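Local atomic coordinates of cell wall surface anchor family protein (Streptococcus agalactiae, PDB entry 3PHS), a protein that serves as the minor pilin GBS52, whose IgG-like domain mediates adhesion to lung epithelial cells. Residues I17-A22 with V45-Y50; K130-T135 with L199-Y204; R166-V171 with A182-E187. One frame throughout, in Å; residues are numbered along the deposited sequence. Where two conformers were deposited one is given.

Contact 1 of 3, residues I17-A22 with V45-Y50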
# COMPACT_ATOMS: atom_id res chain seq x y z
N ILE A 17 11.57 6.05 17.41
CA ILE A 17 11.40 5.72 15.99
C ILE A 17 11.30 7.04 15.28
O ILE A 17 10.46 7.86 15.63
CB ILE A 17 10.07 4.91 15.74
CG1 ILE A 17 9.98 3.60 16.55
CG2 ILE A 17 9.84 4.66 14.25
CD1 ILE A 17 11.22 2.91 16.82
N VAL A 18 12.16 7.27 14.28
CA VAL A 18 12.18 8.55 13.57
C VAL A 18 11.67 8.32 12.16
O VAL A 18 12.32 7.64 11.36
CB VAL A 18 13.60 9.20 13.55
CG1 VAL A 18 13.56 10.66 13.05
CG2 VAL A 18 14.23 9.17 14.94
N HIS A 19 10.50 8.89 11.86
CA HIS A 19 9.86 8.69 10.57
C HIS A 19 10.15 9.87 9.62
O HIS A 19 9.57 10.94 9.78
CB HIS A 19 8.34 8.53 10.79
CG HIS A 19 7.59 8.16 9.55
ND1 HIS A 19 6.98 6.94 9.38
CD2 HIS A 19 7.33 8.87 8.42
CE1 HIS A 19 6.41 6.89 8.18
NE2 HIS A 19 6.60 8.05 7.58
N LEU A 20 11.05 9.66 8.66
CA LEU A 20 11.49 10.70 7.71
C LEU A 20 11.21 10.26 6.29
O LEU A 20 11.50 9.12 5.91
CB LEU A 20 13.00 10.98 7.84
CG LEU A 20 13.48 11.36 9.25
CD1 LEU A 20 15.00 11.55 9.29
CD2 LEU A 20 12.76 12.63 9.72
N GLU A 21 10.64 11.17 5.50
CA GLU A 21 10.54 10.94 4.07
C GLU A 21 11.81 11.53 3.45
O GLU A 21 12.00 12.74 3.45
CB GLU A 21 9.26 11.55 3.48
CG GLU A 21 8.01 10.75 3.88
CD GLU A 21 6.70 11.31 3.34
OE1 GLU A 21 6.68 12.43 2.76
OE2 GLU A 21 5.68 10.63 3.54
N ALA A 22 12.67 10.64 2.96
CA ALA A 22 13.97 11.02 2.43
C ALA A 22 14.06 10.60 0.97
O ALA A 22 13.33 9.71 0.53
CB ALA A 22 15.09 10.34 3.25
N VAL A 45 2.03 9.49 12.52
CA VAL A 45 2.17 8.09 12.10
C VAL A 45 2.16 7.20 13.34
O VAL A 45 2.91 7.44 14.30
CB VAL A 45 3.46 7.81 11.23
CG1 VAL A 45 3.56 6.32 10.81
CG2 VAL A 45 3.49 8.70 9.98
N LEU A 46 1.26 6.21 13.32
CA LEU A 46 1.12 5.28 14.43
C LEU A 46 2.08 4.12 14.30
O LEU A 46 2.01 3.35 13.33
CB LEU A 46 -0.33 4.78 14.51
CG LEU A 46 -0.69 3.75 15.58
CD1 LEU A 46 -0.18 4.18 16.95
CD2 LEU A 46 -2.21 3.62 15.59
N TYR A 47 2.99 4.01 15.27
CA TYR A 47 3.90 2.86 15.39
C TYR A 47 3.45 1.94 16.53
O TYR A 47 3.03 2.40 17.60
CB TYR A 47 5.36 3.32 15.60
CG TYR A 47 6.01 3.69 14.30
CD1 TYR A 47 5.95 4.99 13.80
CD2 TYR A 47 6.64 2.72 13.51
CE1 TYR A 47 6.53 5.32 12.58
CE2 TYR A 47 7.20 3.04 12.27
CZ TYR A 47 7.15 4.34 11.82
OH TYR A 47 7.73 4.65 10.60
N GLN A 48 3.51 0.64 16.27
CA GLN A 48 3.30 -0.34 17.32
C GLN A 48 4.52 -1.22 17.46
O GLN A 48 5.12 -1.61 16.46
CB GLN A 48 2.06 -1.18 17.02
CG GLN A 48 0.84 -0.31 17.04
CD GLN A 48 -0.44 -1.04 16.76
OE1 GLN A 48 -1.52 -0.50 17.03
NE2 GLN A 48 -0.35 -2.26 16.23
N LEU A 49 4.84 -1.55 18.71
CA LEU A 49 5.97 -2.41 19.02
C LEU A 49 5.47 -3.63 19.79
O LEU A 49 4.82 -3.47 20.83
CB LEU A 49 7.04 -1.63 19.81
CG LEU A 49 8.12 -0.81 19.06
CD1 LEU A 49 9.14 -1.72 18.44
CD2 LEU A 49 7.58 0.15 18.00
N TYR A 50 5.76 -4.82 19.27
CA TYR A 50 5.30 -6.09 19.84
C TYR A 50 6.48 -6.78 20.51
O TYR A 50 7.47 -7.10 19.86
CB TYR A 50 4.67 -6.96 18.75
CG TYR A 50 3.36 -6.37 18.29
CD1 TYR A 50 3.34 -5.33 17.35
CD2 TYR A 50 2.16 -6.79 18.85
CE1 TYR A 50 2.12 -4.77 16.95
CE2 TYR A 50 0.95 -6.23 18.46
CZ TYR A 50 0.94 -5.24 17.50
OH TYR A 50 -0.26 -4.69 17.15
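The hydroxyl of Y47 and the imidazole of H19 share a short hydrogen bond, 2.7 Å from H19 ND1 to Y47 OH. Either atom could be the donor, and the angle of 146° is somewhat bent. The two rings meet rim to rim with their planes at 61°, the oxygen arriving near the plane of the imidazole. With CG anti to the backbone N (chi1 -173°) the H19 ring extends toward Y47. Each ring also has a methyl group on one face. I17 CG2 sits over the centre of the phenol, 3.5 Å from the Y47 ring centroid and nearly on the ring normal, a CH-pi contact. V45 CG2 does the same for the imidazole, 3.9 Å from the H19 ring centroid. Beyond the phenol, I17 CG1 comes to 4.4 Å from L49 CD2, and F92 of strand 89-95 touches I17, Y47 and L49. Strands 13-21 and 46-52 belong to different sheets, so this is side-chain packing between the two sheets of the N-terminal domain. One polar pair is thus satisfied internally within a mostly buried apolar setting, and the bond together with the two methyls should restrict how either ring can turn.

Contact 2 of 3, residues K130-T135 with L199-Y204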
# COMPACT_ATOMS: atom_id res chain seq x y z
N LYS A 130 12.61 2.11 7.14
CA LYS A 130 12.73 2.34 5.69
C LYS A 130 11.36 2.68 5.16
O LYS A 130 10.41 1.91 5.33
CB LYS A 130 13.28 1.09 4.98
CG LYS A 130 14.67 0.70 5.51
CD LYS A 130 15.20 -0.58 4.86
CE LYS A 130 16.45 -1.07 5.61
NZ LYS A 130 16.74 -2.50 5.29
N ILE A 131 11.24 3.88 4.59
CA ILE A 131 9.94 4.42 4.27
C ILE A 131 9.89 4.75 2.79
O ILE A 131 10.78 5.42 2.28
CB ILE A 131 9.66 5.69 5.13
CG1 ILE A 131 9.45 5.29 6.60
CG2 ILE A 131 8.39 6.45 4.64
CD1 ILE A 131 9.86 6.40 7.55
N ILE A 132 8.86 4.28 2.12
CA ILE A 132 8.67 4.63 0.72
C ILE A 132 7.49 5.59 0.61
O ILE A 132 6.49 5.46 1.33
CB ILE A 132 8.55 3.42 -0.25
CG1 ILE A 132 7.36 2.53 0.10
CG2 ILE A 132 9.89 2.61 -0.32
CD1 ILE A 132 6.91 1.61 -1.07
N TRP A 133 7.61 6.55 -0.30
CA TRP A 133 6.63 7.64 -0.39
C TRP A 133 6.50 8.23 -1.79
O TRP A 133 5.50 8.85 -2.07
CB TRP A 133 6.99 8.77 0.60
CG TRP A 133 8.35 9.34 0.36
CD1 TRP A 133 9.52 8.91 0.92
CD2 TRP A 133 8.68 10.41 -0.52
NE1 TRP A 133 10.57 9.67 0.45
CE2 TRP A 133 10.08 10.60 -0.43
CE3 TRP A 133 7.94 11.24 -1.38
CZ2 TRP A 133 10.75 11.59 -1.17
CZ3 TRP A 133 8.62 12.23 -2.11
CH2 TRP A 133 10.00 12.39 -2.00
N SER A 134 7.51 8.06 -2.65
CA SER A 134 7.52 8.68 -3.99
C SER A 134 6.40 8.13 -4.86
O SER A 134 6.18 6.91 -4.91
CB SER A 134 8.88 8.43 -4.67
OG SER A 134 9.88 9.27 -4.09
N THR A 135 5.70 9.01 -5.58
CA THR A 135 4.50 8.57 -6.31
C THR A 135 4.70 8.49 -7.83
O THR A 135 5.62 9.08 -8.37
CB THR A 135 3.27 9.47 -6.02
OG1 THR A 135 3.51 10.82 -6.48
CG2 THR A 135 2.92 9.45 -4.52
N LEU A 199 0.01 7.98 -6.60
CA LEU A 199 0.06 6.62 -6.05
C LEU A 199 1.49 6.29 -5.66
O LEU A 199 2.40 6.35 -6.49
CB LEU A 199 -0.46 5.57 -7.05
CG LEU A 199 -1.97 5.69 -7.37
CD1 LEU A 199 -2.30 4.99 -8.69
CD2 LEU A 199 -2.83 5.16 -6.24
N ILE A 200 1.70 5.89 -4.41
CA ILE A 200 3.04 5.52 -4.01
C ILE A 200 3.46 4.32 -4.83
O ILE A 200 2.65 3.40 -5.05
CB ILE A 200 3.15 5.23 -2.50
CG1 ILE A 200 2.76 6.48 -1.71
CG2 ILE A 200 4.60 4.76 -2.16
CD1 ILE A 200 2.68 6.28 -0.18
N HIS A 201 4.70 4.31 -5.30
CA HIS A 201 5.19 3.22 -6.15
C HIS A 201 5.05 1.84 -5.49
O HIS A 201 5.22 1.70 -4.26
CB HIS A 201 6.61 3.50 -6.67
CG HIS A 201 7.68 3.49 -5.62
ND1 HIS A 201 8.40 2.36 -5.30
CD2 HIS A 201 8.17 4.48 -4.83
CE1 HIS A 201 9.28 2.64 -4.35
NE2 HIS A 201 9.17 3.93 -4.06
N GLY A 202 4.70 0.85 -6.30
CA GLY A 202 4.40 -0.50 -5.78
C GLY A 202 3.32 -1.18 -6.58
O GLY A 202 2.92 -0.70 -7.66
N ASP A 203 2.80 -2.29 -6.05
CA ASP A 203 1.87 -3.14 -6.80
C ASP A 203 0.43 -2.94 -6.40
O ASP A 203 0.10 -2.89 -5.21
CB ASP A 203 2.28 -4.62 -6.66
CG ASP A 203 3.62 -4.92 -7.29
OD1 ASP A 203 4.09 -4.12 -8.13
OD2 ASP A 203 4.20 -5.98 -6.93
N TYR A 204 -0.43 -2.81 -7.41
CA TYR A 204 -1.84 -2.55 -7.21
C TYR A 204 -2.67 -3.50 -8.07
O TYR A 204 -2.15 -4.20 -8.93
CB TYR A 204 -2.19 -1.09 -7.56
CG TYR A 204 -1.52 -0.07 -6.67
CD1 TYR A 204 -0.20 0.31 -6.87
CD2 TYR A 204 -2.21 0.50 -5.59
CE1 TYR A 204 0.43 1.24 -6.03
CE2 TYR A 204 -1.58 1.45 -4.73
CZ TYR A 204 -0.27 1.80 -4.97
OH TYR A 204 0.35 2.70 -4.13
O HOH W 1 9.98 6.44 -1.93
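The imidazole of H201 carries the end of I132 on one face: I132 CD1 lies 4.1 Å above the ring plane, displaced toward the rim. At the ring's edge, near its plane, are S134 O and a water. That water accepts a bond from W133 N at 2.9 Å and has a weak one with H201 NE2. The indole of W133 has S134 OG and the same water above one face, both toward its rim, while its NE1 is bonded to A22 O. H201 CG is placed between its backbone N and carbonyl carbon (chi1 68°), which brings the ring alongside S134 O and one of its faces against I132.

The direct bond between the segments is H201 N to S134 O, 3.0 Å and close to straight at 163°, in the carbonyl plane. Next to it T135 and I200 form an antiparallel, non-hydrogen-bonded pair, with T135 CA 3.1 Å from L199 O in a CA-H...O contact. I132 CD1 packs at 4.1 Å from I200 CG2. Y204 OH gives a 2.6 Å bond to I200 O, on a lone pair, joining the end of strand 193-200 to strand 202-210 across the turn at H201. The straight bond from H201 N and the I132 contacts therefore fix the end of the interdomain linker on this turn, and would probably limit hinge motion there.

Contact 3 of 3, residues R166-V171 with A182-E187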
# COMPACT_ATOMS: atom_id res chain seq x y z
N ARG A 166 -7.49 -5.43 1.18
CA ARG A 166 -8.91 -5.67 1.45
C ARG A 166 -9.75 -4.42 1.18
O ARG A 166 -10.95 -4.51 0.92
CB ARG A 166 -9.09 -6.07 2.92
CG ARG A 166 -10.24 -7.04 3.19
CD ARG A 166 -10.55 -7.14 4.69
NE ARG A 166 -9.35 -7.00 5.52
CZ ARG A 166 -8.49 -7.98 5.79
NH1 ARG A 166 -8.69 -9.21 5.32
NH2 ARG A 166 -7.42 -7.73 6.55
N THR A 167 -9.12 -3.25 1.27
CA THR A 167 -9.87 -2.00 1.18
C THR A 167 -9.44 -1.10 0.02
O THR A 167 -8.25 -0.80 -0.14
CB THR A 167 -9.99 -1.23 2.55
OG1 THR A 167 -9.72 0.17 2.35
CG2 THR A 167 -9.05 -1.77 3.62
N PRO A 168 -10.43 -0.69 -0.80
CA PRO A 168 -10.19 0.10 -2.01
C PRO A 168 -9.51 1.44 -1.73
O PRO A 168 -9.79 2.07 -0.72
CB PRO A 168 -11.61 0.34 -2.57
CG PRO A 168 -12.53 -0.55 -1.82
CD PRO A 168 -11.86 -0.94 -0.55
N ILE A 169 -8.63 1.83 -2.65
CA ILE A 169 -7.96 3.14 -2.64
C ILE A 169 -8.93 4.18 -3.18
O ILE A 169 -9.55 3.96 -4.22
CB ILE A 169 -6.67 3.08 -3.53
CG1 ILE A 169 -5.60 2.27 -2.80
CG2 ILE A 169 -6.13 4.47 -3.90
CD1 ILE A 169 -4.81 1.40 -3.70
N ARG A 170 -9.04 5.31 -2.49
CA ARG A 170 -10.00 6.35 -2.90
C ARG A 170 -9.31 7.50 -3.63
O ARG A 170 -8.12 7.75 -3.44
CB ARG A 170 -10.83 6.82 -1.69
CG ARG A 170 -11.55 5.63 -1.04
CD ARG A 170 -12.47 5.98 0.13
NE ARG A 170 -11.72 6.30 1.35
CZ ARG A 170 -11.70 7.51 1.92
NH1 ARG A 170 -12.39 8.51 1.38
NH2 ARG A 170 -10.98 7.71 3.02
N VAL A 171 -10.05 8.18 -4.50
CA VAL A 171 -9.48 9.16 -5.42
C VAL A 171 -10.33 10.44 -5.44
O VAL A 171 -11.56 10.36 -5.37
CB VAL A 171 -9.34 8.56 -6.87
CG1 VAL A 171 -8.82 9.58 -7.86
CG2 VAL A 171 -8.45 7.30 -6.86
N ALA A 182 -13.38 11.53 -0.84
CA ALA A 182 -12.70 10.77 -1.90
C ALA A 182 -13.45 9.44 -2.09
O ALA A 182 -13.84 8.78 -1.11
CB ALA A 182 -11.24 10.53 -1.57
N ALA A 183 -13.63 9.08 -3.35
CA ALA A 183 -14.50 7.97 -3.74
C ALA A 183 -13.72 6.72 -4.14
O ALA A 183 -12.63 6.82 -4.69
CB ALA A 183 -15.37 8.42 -4.90
N LYS A 184 -14.29 5.54 -3.87
CA LYS A 184 -13.72 4.27 -4.33
C LYS A 184 -14.11 3.97 -5.80
O LYS A 184 -13.37 3.29 -6.53
CB LYS A 184 -14.06 3.12 -3.38
CG LYS A 184 -15.52 2.74 -3.31
CD LYS A 184 -15.73 1.41 -2.62
CE LYS A 184 -17.22 1.18 -2.40
NZ LYS A 184 -17.49 -0.03 -1.61
N HIS A 185 -15.28 4.48 -6.20
CA HIS A 185 -15.74 4.21 -7.55
C HIS A 185 -15.00 5.09 -8.56
O HIS A 185 -14.88 6.31 -8.44
CB HIS A 185 -17.27 4.29 -7.67
CG HIS A 185 -17.96 2.99 -7.36
ND1 HIS A 185 -19.24 2.71 -7.79
CD2 HIS A 185 -17.54 1.90 -6.68
CE1 HIS A 185 -19.59 1.51 -7.37
NE2 HIS A 185 -18.57 0.99 -6.70
N LEU A 186 -14.41 4.40 -9.54
CA LEU A 186 -13.63 5.05 -10.58
C LEU A 186 -14.33 4.75 -11.89
O LEU A 186 -14.69 3.61 -12.14
CB LEU A 186 -12.19 4.52 -10.59
CG LEU A 186 -11.43 4.45 -9.26
CD1 LEU A 186 -10.22 3.52 -9.37
CD2 LEU A 186 -11.01 5.83 -8.81
N GLU A 187 -14.53 5.76 -12.71
CA GLU A 187 -15.32 5.58 -13.93
C GLU A 187 -14.56 6.11 -15.14
O GLU A 187 -14.02 7.21 -15.10
CB GLU A 187 -16.68 6.29 -13.77
CG GLU A 187 -17.73 5.74 -14.70
CD GLU A 187 -19.10 6.36 -14.50
OE1 GLU A 187 -19.64 6.31 -13.37
OE2 GLU A 187 -19.65 6.87 -15.51
O HOH W 2 -10.98 2.28 -5.65
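R170 and V171 bond to consecutive carbonyls of the 182-187 segment. R170 NH1 donates to A182 O at 2.9 Å, and the oxygen lies in the guanidinium plane at its edge. The same nitrogen also bonds D179 O, so the end of the arginine links two carbonyls around the 182-187 segment's start. A bend in the side chain at chi3 (-75°) turns the guanidinium back to reach A182. V171 N donates to A183 O at 2.9 Å, and A183 N returns a longer bond of 3.2 Å to V171 O, which makes V171 and A183 a single antiparallel hydrogen-bonded bridge. A183 O takes a further CA-H...O contact from R170 CA.

The apolar parts pack around this bridge. V171 CG2 meets L186 CD2 at 3.5 Å, the two side chains crossing at about a right angle, and both also touch I196 of strand 193-200. P168 and K184 lie alongside each other pointing the same way, with P168 CB 3.8 Å from K184 CB; the K184 side chain also touches E159. A water lies close to both I169 O and K184 O. The touching parts, CA 168 to 171 and CA 182 to 186, run at 103° to each other. The bridge and the arginine supply the direct hydrogen bonds between the two segments, joining 166-171 to the loop that leads into edge strand 186-187.

In the fold
The three contacts follow the chain's two-domain layout. Contact 1 comes first and packs strand 13-21 against strand 46-52 in the N-terminal domain. Contact 2, about 16 Å away between centres, joins the linker 130-135 to the turn between strands 193-200 and 202-210. The two touch directly, I131 CD1 packing on H19. Contact 3, centred about 17 Å from contact 2, falls in sequence between its two segments; both reach the same sheet of the second domain, where Y204 and L199 pack on I169. Contact 2 thus touches both of the others, while contacts 1 and 3 stay about 13 Å apart at their nearest atoms, consistent with a linker that couples the domains of this pilin.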